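PDB 6H24: replication protein from Sphinx1.76-related DNA, which probably initiates replication of its plasmid-like DNA, the chain here being the N-terminal winged-helix (WH1) domain of a longer initiator protein. Local coordinates for residues 8-13 with 118-123; 22-27 with 109-114; 45-50 with 65-70. All blocks are in the same frame, centred on the assembly; numbering follows the deposited sequence.

Contact 1 of 3, residues 8-13 with 118-123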
loop_
_atom_site.group_PDB
_atom_site.type_symbol
_atom_site.label_atom_id
_atom_site.label_comp_id
_atom_site.label_asym_id
_atom_site.label_seq_id
_atom_site.Cartn_x
_atom_site.Cartn_y
_atom_site.Cartn_z
ATOM N N ASN A 8 -0.072 19.324 -2.599
ATOM C CA ASN A 8 -0.851 19.747 -3.756
ATOM C C ASN A 8 -1.383 18.552 -4.531
ATOM O O ASN A 8 -2.553 18.524 -4.931
ATOM C CB ASN A 8 0.007 20.610 -4.678
ATOM C CG ASN A 8 0.247 21.994 -4.128
ATOM O OD1 ASN A 8 -0.432 22.437 -3.200
ATOM N ND2 ASN A 8 1.210 22.696 -4.709
ATOM N N ALA A 9 -0.520 17.567 -4.792
ATOM C CA ALA A 9 -0.945 16.403 -5.564
ATOM C C ALA A 9 -2.040 15.638 -4.835
ATOM O O ALA A 9 -3.017 15.194 -5.454
ATOM C CB ALA A 9 0.250 15.496 -5.851
ATOM N N LEU A 10 -1.890 15.457 -3.523
ATOM C CA LEU A 10 -2.888 14.712 -2.762
ATOM C C LEU A 10 -4.211 15.468 -2.704
ATOM O O LEU A 10 -5.285 14.865 -2.834
ATOM C CB LEU A 10 -2.367 14.426 -1.355
ATOM C CG LEU A 10 -3.287 13.564 -0.492
ATOM C CD1 LEU A 10 -3.419 12.187 -1.132
ATOM C CD2 LEU A 10 -2.781 13.444 0.931
ATOM N N MET A 11 -4.164 16.788 -2.493
ATOM C CA MET A 11 -5.401 17.557 -2.416
ATOM C C MET A 11 -6.139 17.551 -3.750
ATOM O O MET A 11 -7.369 17.425 -3.787
ATOM C CB MET A 11 -5.104 18.994 -1.981
ATOM C CG MET A 11 -4.544 19.149 -0.570
ATOM S SD MET A 11 -5.527 18.343 0.718
ATOM C CE MET A 11 -4.420 17.016 1.195
ATOM N N ASN A 12 -5.409 17.672 -4.861
ATOM C CA ASN A 12 -6.058 17.600 -6.163
ATOM C C ASN A 12 -6.670 16.221 -6.376
ATOM O O ASN A 12 -7.777 16.098 -6.915
ATOM C CB ASN A 12 -5.060 17.928 -7.270
ATOM C CG ASN A 12 -4.920 19.422 -7.502
ATOM O OD1 ASN A 12 -5.898 20.110 -7.789
ATOM N ND2 ASN A 12 -3.698 19.927 -7.390
ATOM N N ALA A 13 -5.964 15.169 -5.958
ATOM C CA ALA A 13 -6.512 13.821 -6.072
ATOM C C ALA A 13 -7.712 13.621 -5.153
ATOM O O ALA A 13 -8.610 12.829 -5.465
ATOM C CB ALA A 13 -5.421 12.793 -5.762
ATOM N N VAL A 118 0.325 9.363 5.389
ATOM C CA VAL A 118 0.332 9.523 6.844
ATOM C C VAL A 118 0.669 10.951 7.282
ATOM O O VAL A 118 -0.033 11.487 8.153
ATOM C CB VAL A 118 1.254 8.477 7.478
ATOM C CG1 VAL A 118 1.485 8.790 8.939
ATOM C CG2 VAL A 118 0.686 7.066 7.329
ATOM N N PRO A 119 1.714 11.604 6.761
ATOM C CA PRO A 119 2.056 12.951 7.262
ATOM C C PRO A 119 1.059 14.020 6.866
ATOM O O PRO A 119 1.100 15.119 7.432
ATOM C CB PRO A 119 3.429 13.240 6.640
ATOM C CG PRO A 119 3.592 12.257 5.535
ATOM C CD PRO A 119 2.715 11.081 5.810
ATOM N N LEU A 120 0.166 13.733 5.925
ATOM C CA LEU A 120 -0.839 14.685 5.470
ATOM C C LEU A 120 -2.233 14.366 5.996
ATOM O O LEU A 120 -3.211 14.928 5.500
ATOM C CB LEU A 120 -0.853 14.727 3.941
ATOM C CG LEU A 120 0.384 15.377 3.318
ATOM C CD1 LEU A 120 0.507 15.047 1.836
ATOM C CD2 LEU A 120 0.355 16.882 3.529
ATOM N N ILE A 121 -2.354 13.494 7.000
ATOM C CA ILE A 121 -3.676 13.110 7.487
ATOM C C ILE A 121 -4.417 14.317 8.065
ATOM O O ILE A 121 -5.630 14.451 7.879
ATOM C CB ILE A 121 -3.562 11.968 8.509
ATOM C CG1 ILE A 121 -3.338 10.635 7.790
ATOM C CG2 ILE A 121 -4.833 11.861 9.336
ATOM C CD1 ILE A 121 -4.586 10.095 7.104
ATOM N N THR A 122 -3.715 15.212 8.768
ATOM C CA THR A 122 -4.410 16.375 9.310
ATOM C C THR A 122 -4.892 17.294 8.196
ATOM O O THR A 122 -5.947 17.930 8.333
ATOM C CB THR A 122 -3.534 17.138 10.302
ATOM O OG1 THR A 122 -3.257 16.286 11.417
ATOM C CG2 THR A 122 -4.272 18.373 10.803
ATOM N N ARG A 123 -4.142 17.383 7.094
ATOM C CA ARG A 123 -4.609 18.152 5.946
ATOM C C ARG A 123 -5.860 17.522 5.343
ATOM O O ARG A 123 -6.785 18.232 4.927
ATOM C CB ARG A 123 -3.507 18.253 4.895
ATOM C CG ARG A 123 -2.326 19.113 5.320
ATOM C CD ARG A 123 -2.653 20.602 5.216
ATOM N NE ARG A 123 -2.906 21.011 3.835
ATOM C CZ ARG A 123 -4.102 21.313 3.331
ATOM N NH1 ARG A 123 -5.193 21.269 4.084
ATOM N NH2 ARG A 123 -4.201 21.669 2.059
#
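Leu10, on helix 2-14, reaches across to Leu120, and Met11 beside it lies against Arg123, so two neighbouring residues of the helix engage two points at the start of helix 121-128. The leucine pair is the fully buried part. Its two side chains run past each other in opposite senses, and CD2 of Leu10 sits 3.8 Å from both CB and CD1 of Leu120. With CG of Leu10 trans to the backbone N (chi1 -176°), the isobutyl group extends into the interior. Leu120 occupies the N-cap position of helix 121-128, yet its side chain serves as an apolar contact, with a backbone separation of 8.5 Å from Leu10 CA to Leu120 CA.

Toward the solvent side the packing is equally close, but it is edged by a partly exposed arginine. Met11 and Arg123 cross at nearly a right angle, and the Met11 sulfur lies over one face of the guanidinium, with SD 3.8 Å from Arg123 NH2. Met11 CG approaches the same NH2 at 3.7 Å, while the terminal methyl CE turns back to the base of the arginine, 4.0 Å from Arg123 CB. Both chains are bent at chi2 and chi3, and they meet crosswise. The guanidinium is held at its nitrogens by acids outside the pair: NE forms a salt bridge with Asp7 and NH1 one with Glu126, which would fix its rotation while the thioether covers a face.

The buried leucines continue into a larger cluster. Leu10 also packs on Leu124 of helix 121-128, on Phe79 of strand 78-85 and on Trp96, while Met11 shares Leu124 with Leu10 and also touches Gln127. Helix 2-14 thus packs against both helix 121-128 and the hairpin of strands 78-85 and 88-95.

Contact 2 of 3, residues 22-27 with 109-114; sequences QRLILL and VEIIFA
Leu24 and Ile25 of helix 19-34 meet three residues of strand 108-113 in a purely apolar interface. Leu24 spreads its two methyls over two strand positions: CD1 lies 3.9 Å from Val109 CG2, and CD2 makes a looser approach of 4.5 Å to Ile111 CG2. The trans first torsion of Leu24 (chi1 170°) extends the side chain out from the helix, so that one methyl reaches each of the two beta-branched residues. Further along the strand, Ile25 brings two branches to the far end of the Phe113 ring, with CG2 3.9 Å from CZ and CG1 4.0 Å from CE1 of Phe113.

The inward row of Val109, Ile111 and Phe113 follows from the alternation of the strand. Backbone hydrogen bonds hold this row in place, joining Val109 to Val47 and Ile111 to Leu45 on one side, while Glu110 and Ile112 are bonded to strand 97-103 on the other. Side chains of Ile39 and Leu45 pack on Phe113, and Ile100 supports Ile111. The intervening residues serve the opposite surface of the sheet: Glu110 forms a salt bridge with Arg85 of the second subunit, and Ile112 packs on Pro115 of that subunit.

The helix passes across the strand almost perpendicularly, at -84°, with the axes 10.3 Å apart. A helix laid across a three-stranded antiparallel sheet of order 1-3-2 is part of the winged-helix fold, whose core also includes the helix-turn-helix pair; here the outer face of the sheet is turned to the dimer partner.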
loop_
_atom_site.group_PDB
_atom_site.type_symbol
_atom_site.label_atom_id
_atom_site.label_comp_id
_atom_site.label_asym_id
_atom_site.label_seq_id
_atom_site.Cartn_x
_atom_site.Cartn_y
_atom_site.Cartn_z
ATOM N N GLN A 22 -14.499 9.954 1.658
ATOM C CA GLN A 22 -14.061 11.043 2.522
ATOM C C GLN A 22 -14.477 10.796 3.963
ATOM O O GLN A 22 -13.688 11.012 4.893
ATOM C CB GLN A 22 -14.639 12.368 2.025
ATOM C CG GLN A 22 -14.190 12.732 0.629
ATOM C CD GLN A 22 -14.691 14.088 0.193
ATOM O OE1 GLN A 22 -15.326 14.808 0.961
ATOM N NE2 GLN A 22 -14.402 14.447 -1.051
ATOM N N ARG A 23 -15.705 10.324 4.166
ATOM C CA ARG A 23 -16.191 10.075 5.514
ATOM C C ARG A 23 -15.514 8.860 6.132
ATOM O O ARG A 23 -15.258 8.841 7.343
ATOM C CB ARG A 23 -17.709 9.918 5.488
ATOM C CG ARG A 23 -18.410 11.246 5.244
ATOM C CD ARG A 23 -19.892 11.067 5.064
ATOM N NE ARG A 23 -20.603 12.339 5.063
ATOM C CZ ARG A 23 -21.896 12.461 4.779
ATOM N NH1 ARG A 23 -22.600 11.387 4.453
ATOM N NH2 ARG A 23 -22.476 13.652 4.804
ATOM N N LEU A 24 -15.216 7.836 5.330
ATOM C CA LEU A 24 -14.438 6.711 5.838
ATOM C C LEU A 24 -13.126 7.207 6.440
ATOM O O LEU A 24 -12.734 6.804 7.544
ATOM C CB LEU A 24 -14.181 5.709 4.715
ATOM C CG LEU A 24 -13.178 4.593 5.004
ATOM C CD1 LEU A 24 -13.698 3.646 6.062
ATOM C CD2 LEU A 24 -12.882 3.831 3.722
ATOM N N ILE A 25 -12.425 8.079 5.712
ATOM C CA ILE A 25 -11.148 8.605 6.194
ATOM C C ILE A 25 -11.351 9.446 7.449
ATOM O O ILE A 25 -10.619 9.296 8.439
ATOM C CB ILE A 25 -10.443 9.396 5.077
ATOM C CG1 ILE A 25 -9.951 8.438 3.993
ATOM C CG2 ILE A 25 -9.281 10.220 5.633
ATOM C CD1 ILE A 25 -9.475 9.141 2.735
ATOM N N LEU A 26 -12.337 10.350 7.427
ATOM C CA LEU A 26 -12.602 11.186 8.597
ATOM C C LEU A 26 -12.923 10.325 9.814
ATOM O O LEU A 26 -12.453 10.600 10.925
ATOM C CB LEU A 26 -13.749 12.163 8.310
ATOM N N LEU A 27 -13.731 9.279 9.625
ATOM C CA LEU A 27 -14.107 8.429 10.746
ATOM C C LEU A 27 -12.904 7.681 11.303
ATOM O O LEU A 27 -12.792 7.503 12.520
ATOM C CB LEU A 27 -15.189 7.440 10.309
ATOM C CG LEU A 27 -16.559 8.037 9.996
ATOM C CD1 LEU A 27 -17.391 6.993 9.259
ATOM C CD2 LEU A 27 -17.263 8.508 11.256
ATOM N N VAL A 109 -14.940 -2.011 9.617
ATOM C CA VAL A 109 -13.918 -2.096 8.586
ATOM C C VAL A 109 -12.587 -1.652 9.195
ATOM O O VAL A 109 -12.529 -1.108 10.300
ATOM C CB VAL A 109 -14.265 -1.251 7.342
ATOM C CG1 VAL A 109 -15.581 -1.731 6.711
ATOM C CG2 VAL A 109 -14.345 0.216 7.701
ATOM N N GLU A 110 -11.507 -1.920 8.465
ATOM C CA GLU A 110 -10.154 -1.614 8.905
ATOM C C GLU A 110 -9.373 -1.092 7.709
ATOM O O GLU A 110 -9.495 -1.633 6.610
ATOM C CB GLU A 110 -9.432 -2.850 9.444
ATOM C CG GLU A 110 -9.740 -3.240 10.856
ATOM C CD GLU A 110 -8.788 -4.312 11.341
ATOM O OE1 GLU A 110 -7.842 -4.650 10.593
ATOM O OE2 GLU A 110 -8.992 -4.829 12.453
ATOM N N ILE A 111 -8.528 -0.087 7.924
ATOM C CA ILE A 111 -7.671 0.417 6.861
ATOM C C ILE A 111 -6.293 0.725 7.429
ATOM O O ILE A 111 -6.143 0.998 8.622
ATOM C CB ILE A 111 -8.239 1.676 6.162
ATOM C CG1 ILE A 111 -8.314 2.877 7.112
ATOM C CG2 ILE A 111 -9.623 1.392 5.579
ATOM C CD1 ILE A 111 -8.690 4.169 6.405
ATOM N N ILE A 112 -5.283 0.656 6.573
ATOM C CA ILE A 112 -3.963 1.196 6.874
ATOM C C ILE A 112 -3.615 2.226 5.810
ATOM O O ILE A 112 -3.644 1.918 4.617
ATOM C CB ILE A 112 -2.873 0.116 6.929
ATOM C CG1 ILE A 112 -3.266 -1.034 7.859
ATOM C CG2 ILE A 112 -1.566 0.751 7.411
ATOM C CD1 ILE A 112 -2.203 -2.124 7.977
ATOM N N PHE A 113 -3.271 3.435 6.236
ATOM C CA PHE A 113 -2.855 4.452 5.282
ATOM C C PHE A 113 -1.463 4.159 4.742
ATOM O O PHE A 113 -0.585 3.672 5.460
ATOM C CB PHE A 113 -2.881 5.833 5.934
ATOM C CG PHE A 113 -4.259 6.364 6.151
ATOM C CD1 PHE A 113 -5.023 6.795 5.079
ATOM C CD2 PHE A 113 -4.807 6.414 7.419
ATOM C CE1 PHE A 113 -6.301 7.281 5.269
ATOM C CE2 PHE A 113 -6.089 6.900 7.616
ATOM C CZ PHE A 113 -6.833 7.344 6.545
ATOM N N ALA A 114 -1.267 4.482 3.465
ATOM C CA ALA A 114 0.040 4.376 2.847
ATOM C C ALA A 114 0.996 5.399 3.455
ATOM O O ALA A 114 0.573 6.464 3.914
ATOM C CB ALA A 114 -0.066 4.596 1.345
#

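Contact 3 of 3, residues 45-50 with 65-70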
loop_
_atom_site.group_PDB
_atom_site.type_symbol
_atom_site.label_atom_id
_atom_site.label_comp_id
_atom_site.label_asym_id
_atom_site.label_seq_id
_atom_site.Cartn_x
_atom_site.Cartn_y
_atom_site.Cartn_z
ATOM N N LEU A 45 -6.467 0.812 11.416
ATOM C CA LEU A 45 -7.416 1.715 12.049
ATOM C C LEU A 45 -8.814 1.148 11.854
ATOM O O LEU A 45 -9.194 0.814 10.730
ATOM C CB LEU A 45 -7.317 3.104 11.430
ATOM C CG LEU A 45 -5.959 3.781 11.573
ATOM C CD1 LEU A 45 -5.900 5.033 10.736
ATOM C CD2 LEU A 45 -5.725 4.106 13.031
ATOM N N THR A 46 -9.565 1.027 12.941
ATOM C CA THR A 46 -10.916 0.490 12.887
ATOM C C THR A 46 -11.927 1.610 12.668
ATOM O O THR A 46 -11.776 2.716 13.197
ATOM C CB THR A 46 -11.240 -0.276 14.173
ATOM O OG1 THR A 46 -10.340 -1.386 14.310
ATOM C CG2 THR A 46 -12.679 -0.790 14.162
ATOM N N VAL A 47 -12.946 1.318 11.859
ATOM C CA VAL A 47 -14.108 2.182 11.679
ATOM C C VAL A 47 -15.361 1.350 11.909
ATOM O O VAL A 47 -15.530 0.288 11.298
ATOM C CB VAL A 47 -14.155 2.833 10.284
ATOM C CG1 VAL A 47 -15.450 3.630 10.109
ATOM C CG2 VAL A 47 -12.945 3.724 10.066
ATOM N N HIS A 48 -16.223 1.819 12.805
ATOM C CA HIS A 48 -17.487 1.170 13.104
ATOM C C HIS A 48 -18.613 1.799 12.300
ATOM O O HIS A 48 -18.710 3.025 12.205
ATOM C CB HIS A 48 -17.824 1.276 14.596
ATOM C CG HIS A 48 -16.965 0.429 15.479
ATOM N ND1 HIS A 48 -15.648 0.723 15.752
ATOM C CD2 HIS A 48 -17.250 -0.700 16.170
ATOM C CE1 HIS A 48 -15.153 -0.198 16.562
ATOM N NE2 HIS A 48 -16.104 -1.074 16.827
ATOM N N ALA A 49 -19.477 0.957 11.727
ATOM C CA ALA A 49 -20.689 1.489 11.114
ATOM C C ALA A 49 -21.494 2.305 12.120
ATOM O O ALA A 49 -22.145 3.286 11.744
ATOM C CB ALA A 49 -21.546 0.360 10.539
ATOM N N SER A 50 -21.452 1.922 13.400
ATOM C CA SER A 50 -22.161 2.676 14.427
ATOM C C SER A 50 -21.641 4.104 14.519
ATOM O O SER A 50 -22.420 5.039 14.733
ATOM C CB SER A 50 -22.023 1.974 15.779
ATOM O OG SER A 50 -20.659 1.745 16.098
ATOM N N GLN A 65 -22.569 -1.560 4.574
ATOM C CA GLN A 65 -22.254 -1.872 3.182
ATOM C C GLN A 65 -21.608 -0.679 2.488
ATOM O O GLN A 65 -20.684 -0.842 1.681
ATOM C CB GLN A 65 -23.511 -2.307 2.432
ATOM C CG GLN A 65 -23.226 -2.884 1.052
ATOM C CD GLN A 65 -22.452 -4.197 1.122
ATOM O OE1 GLN A 65 -22.833 -5.117 1.848
ATOM N NE2 GLN A 65 -21.359 -4.280 0.378
ATOM N N ALA A 66 -22.087 0.535 2.783
ATOM C CA ALA A 66 -21.490 1.730 2.199
ATOM C C ALA A 66 -20.019 1.847 2.571
ATOM O O ALA A 66 -19.177 2.147 1.715
ATOM C CB ALA A 66 -22.250 2.972 2.671
ATOM N N LEU A 67 -19.689 1.595 3.836
ATOM C CA LEU A 67 -18.294 1.622 4.262
ATOM C C LEU A 67 -17.488 0.515 3.596
ATOM O O LEU A 67 -16.362 0.742 3.136
ATOM C CB LEU A 67 -18.222 1.473 5.776
ATOM C CG LEU A 67 -18.697 2.630 6.640
ATOM C CD1 LEU A 67 -18.579 2.178 8.075
ATOM C CD2 LEU A 67 -17.881 3.884 6.380
ATOM N N LYS A 68 -18.052 -0.691 3.535
ATOM C CA LYS A 68 -17.371 -1.806 2.888
ATOM C C LYS A 68 -17.046 -1.474 1.440
ATOM O O LYS A 68 -15.922 -1.707 0.969
ATOM C CB LYS A 68 -18.268 -3.040 2.990
ATOM C CG LYS A 68 -17.649 -4.351 2.607
ATOM C CD LYS A 68 -18.529 -5.468 3.137
ATOM C CE LYS A 68 -18.238 -6.777 2.444
ATOM N NZ LYS A 68 -19.188 -7.857 2.839
ATOM N N ASP A 69 -18.019 -0.917 0.716
ATOM C CA ASP A 69 -17.799 -0.536 -0.675
ATOM C C ASP A 69 -16.834 0.638 -0.800
ATOM O O ASP A 69 -16.057 0.702 -1.756
ATOM C CB ASP A 69 -19.137 -0.208 -1.343
ATOM C CG ASP A 69 -19.984 -1.443 -1.586
ATOM O OD1 ASP A 69 -21.225 -1.318 -1.618
ATOM O OD2 ASP A 69 -19.409 -2.543 -1.712
ATOM N N ALA A 70 -16.882 1.591 0.140
ATOM C CA ALA A 70 -15.955 2.721 0.101
ATOM C C ALA A 70 -14.512 2.263 0.288
ATOM O O ALA A 70 -13.593 2.812 -0.335
ATOM C CB ALA A 70 -16.321 3.737 1.180
#
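The peptide plane joining His48 to Ala49 carries a methyl of Leu67 over one of its faces. CD1 of Leu67 sits above the Ala49 end of that plane, 3.8 Å from Ala49 CA and 4.0 Å from Ala49 N, and only more loosely approaches the carbonyl, at 4.2 Å from His48 O.

This is the winged-helix arrangement at the point where the first strand, 45-48, runs into helix 49-56, the next helix, 60-75, packing its inner side against the junction. His48 is the N-cap residue of helix 49-56, and its own backbone N is bonded to Glu31 of helix 19-34. In the helix-turn-helix clan to which this domain belongs, helices 49-56 and 60-75 would correspond to the helical pair that gives the clan its name.

Leu67 enters with CG trans to its carbonyl carbon (chi1 -70°), which directs the side chain into the angle between strand and helix. There it is wedged against the bend itself as well as against side chains. The Ala49 methyl is near, but less so than its own alpha carbon, and Tyr52 of helix 49-56 packs on Leu67 as well. Val47 completes the inward-facing group: it also rests on Leu27 and Ala28 of helix 19-34 and on Val109 of the adjacent strand, so that two helices, 19-34 and 60-75, and the neighbouring strand meet around it. Its own branch toward helix 60-75 is CG1, which crosses Leu67 obliquely and stands 4.0 Å from Leu67 CD1.

Overall arrangement
From the N terminus, helix 2-14 provides the first half of contact 1, whose partner, helix 121-128, comes near the end of the chain, so contact 1 ties these two helices together and closes a loop containing the other two contacts. Helix 19-34 then opens contact 2, and inside that loop contact 3 joins the junction of strand 45-48 and helix 49-56 to helix 60-75; the three are nested and none cross. Contacts 2 and 3 share the antiparallel sheet, strands 45-48 and 108-113 being neighbours in it. Contact 1 meets contact 2 where Ile121 packs on Phe113. Contacts 1 and 3 lie on opposite sides of the chain's centre, their centres about 21 Å apart.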